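Aldehyde dehydrogenase 12 (Zea mays, PDB 6D97) oxidises L-glutamate gamma-semialdehyde to glutamate with NAD+, the last enzymatic step of proline catabolism in plants. Local coordinates at residues Q46-G51 with L243-M248; E419-G424 with L448-E453; S138-Q143 with Y321-Q326. All coordinates share one frame; numbering follows the deposited sequence.

In the fold
Contacts 1 and 3 alternate along the chain; contact 2 follows after both have closed. Contact 1 sets strand 43-49 beside the loop that leads into strand 249-251, the outermost of the five parallel strands of the NAD-binding Rossmann domain, which strand 43-49 borders. Contact 2 lies opposite contact 1 across the chain's centre, about 51 Å away between centres, beside the seven-stranded mixed sheet. Contact 3, the most central, about 31 Å from each of the others between centres, brings the turn after helix 309-321 against the link between helices 124-137 and 142-157, near the bound NAD. Contacts 1 and 3 thus tie N-terminal segments to the cofactor domain and the cysteine-signature turn; contact 2 packs outer helices.

Contact 1 (Q46-G51 with L243-M248); sequences QNFVQG and LPAEDM
The carbonyl oxygen of Ala245 is approached from several directions by 46-51. The Phe48 ring turns its edge to it, with CE2 3.1 Å from Ala245 O, and Gly51 CA lies 3.7 Å from the same oxygen. A water bridges the segments, 2.8 Å from Ala245 O, to which it probably donates, and takes a weak hydrogen bond from Gly51 N at 2.9 Å. Farther along the rim, Phe48 CD2 stands 3.7 Å from Met248 O, so the ring edge, probably with its slightly positive C-H groups, faces two carbonyl oxygens. Phe48 reaches them because CG is anti to the backbone N (chi1 -167°), which sends the ring across to the loop. Phe48 CZ also meets Ala245 CB at 4.0 Å, the apolar part of the contact. A serine at Phe48 would probably leave both carbonyls without their aromatic edge and open a gap between strand and loop. His239 and Trp53 also meet the ring, Trp53 edge-to-face. Backbone hydrogen bonding of Phe48 with Phe250 ties strand 43-49 to strand 249-251 at the border of the Rossmann sheet, while Asn47 pairs with Thr54 of strand 52-54, and helix 105-121 packs against Leu243 and Pro244.

Contact 2 (E419-G424 with L448-E453); sequences EILKSG and LELVLE
Glu453 presents its flat carboxylate to Leu421: CD2 of the leucine lies over one face of the group, 4.1 Å from Glu453 OE2. That oxygen has its charged mate in Arg457, whose NH1 forms a salt bridge with it and also donates to Leu421 O, so one guanidinium joins both segments. A second carboxylate, that of Glu419, is met from above its plane by Lys422 NZ, 3.1 Å from OE1, a salt bridge within the 419-424 segment. The apolar half of the contact is carried by the other branch of Leu421. Leu421 CD1 presses against Leu450 CB at 3.5 Å, tighter than usual for two carbons, and touches Leu450 CD2 at 3.7 Å; the two side chains cross at about a right angle. Leu421 CG is anti to the carbonyl carbon (chi1 -74°), which puts the forked end over Leu450, with CD1 on its side chain and CD2 between its carbonyl oxygen and Glu453. Helix 448-457 is the crossover helix between the parallel strands 437-443 and 463-467. Leu417 of helix 417-420 touches its Leu450 and Val451, Ile420 and Val451 rest on strand 437-443, and Leu448 and Leu452 face helix 471-479.

Contact 3 (S138-Q143 with Y321-Q326); sequences SPKSYQ and YACSGQ
Lys140 and Cys323 bring the two backbones together, their CA atoms 4.7 Å apart. Around Lys140 the chain is extended, linking helix 124-137 to helix 142-157, whereas Cys323, Ser324 and Gly325 all have positive phi and form a left-handed turn just after helix 309-321. Gly325 N bonds to Ala322 O and Gln326 N to Cys323 O, keeping the turn tight. A water joins the segments, accepting from Cys323 N at 2.8 Å and from Ser141 N at 3.1 Å. The aliphatic chain of Lys140 runs alongside the sulfur: CB lies 3.8 Å and CD 3.9 Å from Cys323 SG, the chain bending at chi3 (77°). Its ammonium end turns to other partners, a salt bridge with Glu148 and a hydrogen bond to Asn199 O. A further water donates to Gln326 O at 2.9 Å and is held weakly by Lys140 NZ. Segment 321-326 matches the first half of the aldehyde dehydrogenase cysteine signature, Gly325-Gln326 being its Gly-Gln pair; the expected nucleophile comes two residues after Gln326, so Cys323 is probably not catalytic. The side chain of Gln326 is about 8 Å from the bound NAD. Gln326 NE2 donates to Cys323 O at 3.1 Å in a nearly straight bond (167°), from the face opposite to that used by Gln326 N, so two donors grip this oxygen. The other end of the amide, OE1, takes a bond from Leu367 N, which helps fix how the group is turned. Ser141 N-caps helix 142-157: its OG caps Gln144 N and also bonds OXT of Thr547 of a second subunit.

Contact 1 (Q46-G51 with L243-M248)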
loop_
_atom_site.group_PDB
_atom_site.type_symbol
_atom_site.label_atom_id
_atom_site.label_comp_id
_atom_site.label_asym_id
_atom_site.label_seq_id
_atom_site.Cartn_x
_atom_site.Cartn_y
_atom_site.Cartn_z
ATOM N N GLN A 46 5.429 -21.969 36.135
ATOM C CA GLN A 46 4.002 -22.144 36.341
ATOM C C GLN A 46 3.237 -21.845 35.062
ATOM O O GLN A 46 3.752 -21.246 34.114
ATOM C CB GLN A 46 3.502 -21.243 37.474
ATOM C CG GLN A 46 4.173 -21.505 38.809
ATOM C CD GLN A 46 3.680 -20.578 39.895
ATOM O OE1 GLN A 46 4.234 -19.500 40.104
ATOM N NE2 GLN A 46 2.624 -20.987 40.587
ATOM N N ASN A 47 1.986 -22.276 35.058
ATOM C CA ASN A 47 1.050 -21.898 34.017
ATOM C C ASN A 47 0.330 -20.616 34.415
ATOM O O ASN A 47 0.291 -20.232 35.585
ATOM C CB ASN A 47 0.037 -23.016 33.765
ATOM C CG ASN A 47 0.697 -24.371 33.588
ATOM O OD1 ASN A 47 1.307 -24.649 32.552
ATOM N ND2 ASN A 47 0.580 -25.226 34.603
ATOM N N PHE A 48 -0.238 -19.950 33.416
ATOM C CA PHE A 48 -1.110 -18.805 33.633
ATOM C C PHE A 48 -2.403 -19.058 32.877
ATOM O O PHE A 48 -2.384 -19.221 31.652
ATOM C CB PHE A 48 -0.454 -17.505 33.164
ATOM C CG PHE A 48 -1.163 -16.267 33.624
ATOM C CD1 PHE A 48 -0.935 -15.757 34.890
ATOM C CD2 PHE A 48 -2.044 -15.604 32.787
ATOM C CE1 PHE A 48 -1.576 -14.615 35.315
ATOM C CE2 PHE A 48 -2.686 -14.461 33.208
ATOM C CZ PHE A 48 -2.456 -13.968 34.474
ATOM N N VAL A 49 -3.517 -19.099 33.599
ATOM C CA VAL A 49 -4.809 -19.385 32.991
ATOM C C VAL A 49 -5.889 -18.717 33.825
ATOM O O VAL A 49 -5.798 -18.654 35.055
ATOM C CB VAL A 49 -5.046 -20.905 32.860
ATOM C CG1 VAL A 49 -5.224 -21.545 34.229
ATOM C CG2 VAL A 49 -6.246 -21.189 31.979
ATOM N N GLN A 50 -6.903 -18.202 33.131
ATOM C CA GLN A 50 -8.028 -17.507 33.751
ATOM C C GLN A 50 -7.555 -16.406 34.697
ATOM O O GLN A 50 -8.177 -16.143 35.728
ATOM C CB GLN A 50 -8.953 -18.497 34.465
ATOM C CG GLN A 50 -9.133 -19.807 33.706
ATOM C CD GLN A 50 -10.582 -20.223 33.592
ATOM O OE1 GLN A 50 -11.388 -19.534 32.967
ATOM N NE2 GLN A 50 -10.923 -21.351 34.200
ATOM N N GLY A 51 -6.435 -15.767 34.356
ATOM C CA GLY A 51 -5.979 -14.572 35.038
ATOM C C GLY A 51 -5.069 -14.764 36.233
ATOM O O GLY A 51 -4.801 -13.784 36.937
ATOM N N LEU A 243 -0.196 -5.708 30.286
ATOM C CA LEU A 243 -0.880 -6.809 29.620
ATOM C C LEU A 243 -2.003 -7.326 30.510
ATOM O O LEU A 243 -1.731 -7.776 31.634
ATOM C CB LEU A 243 0.087 -7.944 29.294
ATOM C CG LEU A 243 -0.575 -9.272 28.905
ATOM C CD1 LEU A 243 -1.258 -9.179 27.555
ATOM C CD2 LEU A 243 0.452 -10.400 28.924
ATOM N N PRO A 244 -3.260 -7.274 30.068
ATOM C CA PRO A 244 -4.364 -7.689 30.941
ATOM C C PRO A 244 -4.287 -9.167 31.284
ATOM O O PRO A 244 -3.942 -10.004 30.446
ATOM C CB PRO A 244 -5.612 -7.366 30.112
ATOM C CG PRO A 244 -5.165 -6.310 29.164
ATOM C CD PRO A 244 -3.746 -6.651 28.826
ATOM N N ALA A 245 -4.608 -9.477 32.542
ATOM C CA ALA A 245 -4.564 -10.855 33.013
ATOM C C ALA A 245 -5.391 -11.777 32.126
ATOM O O ALA A 245 -4.986 -12.911 31.844
ATOM C CB ALA A 245 -5.053 -10.926 34.461
ATOM N N GLU A 246 -6.544 -11.301 31.655
ATOM C CA GLU A 246 -7.479 -12.164 30.946
ATOM C C GLU A 246 -7.185 -12.286 29.458
ATOM O O GLU A 246 -7.887 -13.036 28.773
ATOM C CB GLU A 246 -8.912 -11.651 31.135
ATOM N N ASP A 247 -6.174 -11.584 28.941
ATOM C CA ASP A 247 -5.965 -11.527 27.500
ATOM C C ASP A 247 -5.210 -12.730 26.942
ATOM O O ASP A 247 -5.293 -12.983 25.736
ATOM C CB ASP A 247 -5.229 -10.239 27.119
ATOM C CG ASP A 247 -6.167 -9.056 26.974
ATOM O OD1 ASP A 247 -7.298 -9.134 27.495
ATOM O OD2 ASP A 247 -5.780 -8.054 26.333
ATOM N N MET A 248 -4.479 -13.477 27.770
ATOM C CA MET A 248 -3.754 -14.629 27.251
ATOM C C MET A 248 -3.580 -15.680 28.337
ATOM O O MET A 248 -3.693 -15.400 29.534
ATOM C CB MET A 248 -2.386 -14.228 26.675
ATOM C CG MET A 248 -1.353 -13.758 27.699
ATOM S SD MET A 248 -0.365 -15.068 28.466
ATOM C CE MET A 248 0.568 -15.680 27.066
HETATM O O HOH W 1 -5.933 -15.565 31.535
#

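Contact 2 (E419-G424 with L448-E453)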
loop_
_atom_site.group_PDB
_atom_site.type_symbol
_atom_site.label_atom_id
_atom_site.label_comp_id
_atom_site.label_asym_id
_atom_site.label_seq_id
_atom_site.Cartn_x
_atom_site.Cartn_y
_atom_site.Cartn_z
ATOM N N GLU A 419 27.274 -37.401 -6.646
ATOM C CA GLU A 419 26.737 -38.447 -5.786
ATOM C C GLU A 419 25.522 -37.955 -5.008
ATOM O O GLU A 419 24.587 -38.725 -4.763
ATOM C CB GLU A 419 27.818 -38.952 -4.831
ATOM C CG GLU A 419 29.104 -39.414 -5.516
ATOM C CD GLU A 419 28.923 -40.689 -6.321
ATOM O OE1 GLU A 419 27.910 -41.388 -6.102
ATOM O OE2 GLU A 419 29.795 -40.989 -7.169
ATOM N N ILE A 420 25.524 -36.677 -4.617
ATOM C CA ILE A 420 24.389 -36.097 -3.897
ATOM C C ILE A 420 23.105 -36.261 -4.704
ATOM O O ILE A 420 22.059 -36.649 -4.170
ATOM C CB ILE A 420 24.664 -34.617 -3.576
ATOM C CG1 ILE A 420 25.854 -34.475 -2.629
ATOM C CG2 ILE A 420 23.434 -33.950 -2.981
ATOM C CD1 ILE A 420 26.318 -33.051 -2.470
ATOM N N LEU A 421 23.172 -35.978 -6.007
ATOM C CA LEU A 421 21.976 -35.970 -6.842
ATOM C C LEU A 421 21.362 -37.350 -7.011
ATOM O O LEU A 421 20.193 -37.452 -7.400
ATOM C CB LEU A 421 22.301 -35.377 -8.210
ATOM C CG LEU A 421 22.477 -33.862 -8.169
ATOM C CD1 LEU A 421 22.721 -33.319 -9.560
ATOM C CD2 LEU A 421 21.256 -33.210 -7.545
ATOM N N LYS A 422 22.112 -38.407 -6.722
ATOM C CA LYS A 422 21.595 -39.755 -6.875
ATOM C C LYS A 422 20.532 -40.043 -5.823
ATOM O O LYS A 422 20.546 -39.488 -4.721
ATOM C CB LYS A 422 22.734 -40.767 -6.781
ATOM C CG LYS A 422 23.746 -40.623 -7.903
ATOM C CD LYS A 422 24.953 -41.510 -7.681
ATOM C CE LYS A 422 25.564 -41.920 -9.006
ATOM N NZ LYS A 422 27.041 -41.754 -9.047
ATOM N N SER A 423 19.589 -40.907 -6.187
ATOM C CA SER A 423 18.537 -41.296 -5.262
ATOM C C SER A 423 19.135 -42.046 -4.078
ATOM O O SER A 423 20.190 -42.681 -4.182
ATOM C CB SER A 423 17.494 -42.159 -5.974
ATOM O OG SER A 423 16.199 -41.969 -5.425
ATOM N N GLY A 424 18.460 -41.955 -2.937
ATOM C CA GLY A 424 18.978 -42.534 -1.715
ATOM C C GLY A 424 19.999 -41.628 -1.062
ATOM O O GLY A 424 19.828 -41.219 0.092
ATOM N N LEU A 448 25.854 -25.527 -12.714
ATOM C CA LEU A 448 24.889 -24.770 -11.921
ATOM C C LEU A 448 23.506 -25.406 -11.966
ATOM O O LEU A 448 22.758 -25.336 -10.983
ATOM C CB LEU A 448 24.820 -23.318 -12.396
ATOM C CG LEU A 448 23.872 -22.443 -11.565
ATOM C CD1 LEU A 448 24.278 -22.457 -10.093
ATOM C CD2 LEU A 448 23.793 -21.018 -12.097
ATOM N N GLU A 449 23.155 -26.043 -13.087
ATOM C CA GLU A 449 21.858 -26.707 -13.186
ATOM C C GLU A 449 21.727 -27.819 -12.156
ATOM O O GLU A 449 20.661 -27.995 -11.554
ATOM C CB GLU A 449 21.657 -27.259 -14.596
ATOM C CG GLU A 449 21.693 -26.199 -15.678
ATOM C CD GLU A 449 20.553 -25.208 -15.554
ATOM O OE1 GLU A 449 19.472 -25.608 -15.070
ATOM O OE2 GLU A 449 20.738 -24.031 -15.937
ATOM N N LEU A 450 22.801 -28.585 -11.943
ATOM C CA LEU A 450 22.772 -29.642 -10.938
ATOM C C LEU A 450 22.525 -29.070 -9.551
ATOM O O LEU A 450 21.776 -29.645 -8.754
ATOM C CB LEU A 450 24.086 -30.423 -10.966
ATOM C CG LEU A 450 24.527 -31.034 -12.297
ATOM C CD1 LEU A 450 25.778 -31.885 -12.114
ATOM C CD2 LEU A 450 23.409 -31.856 -12.912
ATOM N N VAL A 451 23.151 -27.933 -9.248
ATOM C CA VAL A 451 22.950 -27.293 -7.953
ATOM C C VAL A 451 21.501 -26.849 -7.803
ATOM O O VAL A 451 20.869 -27.065 -6.762
ATOM C CB VAL A 451 23.922 -26.114 -7.786
ATOM C CG1 VAL A 451 23.585 -25.330 -6.535
ATOM C CG2 VAL A 451 25.348 -26.622 -7.737
ATOM N N LEU A 452 20.952 -26.225 -8.847
ATOM C CA LEU A 452 19.568 -25.769 -8.788
ATOM C C LEU A 452 18.593 -26.938 -8.776
ATOM O O LEU A 452 17.528 -26.846 -8.153
ATOM C CB LEU A 452 19.272 -24.834 -9.959
ATOM C CG LEU A 452 20.080 -23.535 -9.976
ATOM C CD1 LEU A 452 19.815 -22.746 -11.247
ATOM C CD2 LEU A 452 19.752 -22.697 -8.744
ATOM N N GLU A 453 18.930 -28.038 -9.458
ATOM C CA GLU A 453 18.106 -29.240 -9.361
ATOM C C GLU A 453 18.060 -29.753 -7.929
ATOM O O GLU A 453 16.993 -30.129 -7.429
ATOM C CB GLU A 453 18.633 -30.330 -10.295
ATOM C CG GLU A 453 17.896 -31.656 -10.145
ATOM C CD GLU A 453 18.580 -32.811 -10.859
ATOM O OE1 GLU A 453 19.281 -32.566 -11.863
ATOM O OE2 GLU A 453 18.422 -33.966 -10.408
#

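Contact 3 (S138-Q143 with Y321-Q326)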
loop_
_atom_site.group_PDB
_atom_site.type_symbol
_atom_site.label_atom_id
_atom_site.label_comp_id
_atom_site.label_asym_id
_atom_site.label_seq_id
_atom_site.Cartn_x
_atom_site.Cartn_y
_atom_site.Cartn_z
ATOM N N SER A 138 18.622 -22.907 26.893
ATOM C CA SER A 138 18.941 -23.155 25.489
ATOM C C SER A 138 20.377 -22.703 25.263
ATOM O O SER A 138 20.615 -21.590 24.776
ATOM C CB SER A 138 17.971 -22.439 24.550
ATOM O OG SER A 138 18.276 -22.716 23.196
ATOM N N PRO A 139 21.354 -23.550 25.596
ATOM C CA PRO A 139 22.754 -23.106 25.664
ATOM C C PRO A 139 23.263 -22.547 24.344
ATOM O O PRO A 139 23.166 -23.184 23.291
ATOM C CB PRO A 139 23.504 -24.383 26.067
ATOM C CG PRO A 139 22.474 -25.187 26.798
ATOM C CD PRO A 139 21.192 -24.935 26.067
ATOM N N LYS A 140 23.800 -21.334 24.422
ATOM C CA LYS A 140 24.381 -20.612 23.300
ATOM C C LYS A 140 25.260 -19.525 23.900
ATOM O O LYS A 140 25.197 -19.249 25.099
ATOM C CB LYS A 140 23.298 -20.028 22.391
ATOM C CG LYS A 140 22.382 -19.049 23.103
ATOM C CD LYS A 140 21.319 -18.492 22.172
ATOM C CE LYS A 140 20.197 -19.494 21.936
ATOM N NZ LYS A 140 19.092 -18.925 21.111
ATOM N N SER A 141 26.089 -18.913 23.058
ATOM C CA SER A 141 26.989 -17.881 23.554
ATOM C C SER A 141 26.193 -16.695 24.097
ATOM O O SER A 141 25.017 -16.500 23.776
ATOM C CB SER A 141 27.942 -17.417 22.454
ATOM O OG SER A 141 27.293 -16.551 21.540
ATOM N N TYR A 142 26.853 -15.901 24.945
ATOM C CA TYR A 142 26.185 -14.757 25.558
ATOM C C TYR A 142 25.712 -13.759 24.508
ATOM O O TYR A 142 24.633 -13.173 24.643
ATOM C CB TYR A 142 27.113 -14.072 26.558
ATOM C CG TYR A 142 26.483 -12.883 27.255
ATOM C CD1 TYR A 142 25.627 -13.061 28.332
ATOM C CD2 TYR A 142 26.740 -11.584 26.834
ATOM C CE1 TYR A 142 25.049 -11.982 28.974
ATOM C CE2 TYR A 142 26.167 -10.499 27.471
ATOM C CZ TYR A 142 25.324 -10.703 28.539
ATOM O OH TYR A 142 24.760 -9.616 29.167
ATOM N N GLN A 143 26.506 -13.550 23.456
ATOM C CA GLN A 143 26.120 -12.588 22.430
ATOM C C GLN A 143 24.944 -13.097 21.603
ATOM O O GLN A 143 24.078 -12.311 21.199
ATOM C CB GLN A 143 27.318 -12.263 21.537
ATOM C CG GLN A 143 28.366 -11.390 22.215
ATOM C CD GLN A 143 29.485 -10.979 21.278
ATOM O OE1 GLN A 143 30.651 -11.306 21.506
ATOM N NE2 GLN A 143 29.136 -10.256 20.217
ATOM N N TYR A 321 27.480 -22.829 12.656
ATOM C CA TYR A 321 27.896 -23.331 13.957
ATOM C C TYR A 321 27.544 -22.460 15.153
ATOM O O TYR A 321 27.681 -22.940 16.283
ATOM C CB TYR A 321 29.409 -23.584 13.952
ATOM C CG TYR A 321 29.796 -24.611 12.921
ATOM C CD1 TYR A 321 29.086 -25.801 12.809
ATOM C CD2 TYR A 321 30.848 -24.380 12.044
ATOM C CE1 TYR A 321 29.424 -26.741 11.865
ATOM C CE2 TYR A 321 31.194 -25.314 11.092
ATOM C CZ TYR A 321 30.479 -26.494 11.008
ATOM O OH TYR A 321 30.815 -27.432 10.062
ATOM N N ALA A 322 27.107 -21.216 14.961
ATOM C CA ALA A 322 26.566 -20.460 16.082
ATOM C C ALA A 322 25.394 -21.223 16.684
ATOM O O ALA A 322 24.613 -21.853 15.966
ATOM C CB ALA A 322 26.124 -19.065 15.642
ATOM N N CYS A 323 25.293 -21.188 18.012
ATOM C CA CYS A 323 24.331 -21.993 18.762
ATOM C C CYS A 323 24.485 -23.482 18.474
ATOM O O CYS A 323 23.524 -24.241 18.630
ATOM C CB CYS A 323 22.888 -21.559 18.478
ATOM S SG CYS A 323 22.587 -19.789 18.703
ATOM N N SER A 324 25.676 -23.907 18.043
ATOM C CA SER A 324 25.926 -25.290 17.630
ATOM C C SER A 324 24.936 -25.729 16.555
ATOM O O SER A 324 24.420 -26.847 16.572
ATOM C CB SER A 324 25.890 -26.238 18.831
ATOM O OG SER A 324 26.561 -25.675 19.944
ATOM N N GLY A 325 24.649 -24.822 15.622
ATOM C CA GLY A 325 23.772 -25.105 14.505
ATOM C C GLY A 325 22.301 -25.196 14.840
ATOM O O GLY A 325 21.498 -25.492 13.945
ATOM N N GLN A 326 21.912 -24.943 16.088
ATOM C CA GLN A 326 20.518 -25.094 16.502
ATOM C C GLN A 326 19.709 -23.840 16.157
ATOM O O GLN A 326 19.133 -23.167 17.011
ATOM C CB GLN A 326 20.451 -25.425 17.986
ATOM C CG GLN A 326 21.097 -26.761 18.325
ATOM C CD GLN A 326 21.198 -26.996 19.811
ATOM O OE1 GLN A 326 20.466 -27.812 20.373
ATOM N NE2 GLN A 326 22.107 -26.277 20.462
HETATM O O HOH W 2 19.546 -21.842 19.594
HETATM O O HOH W 3 26.625 -19.858 20.105
#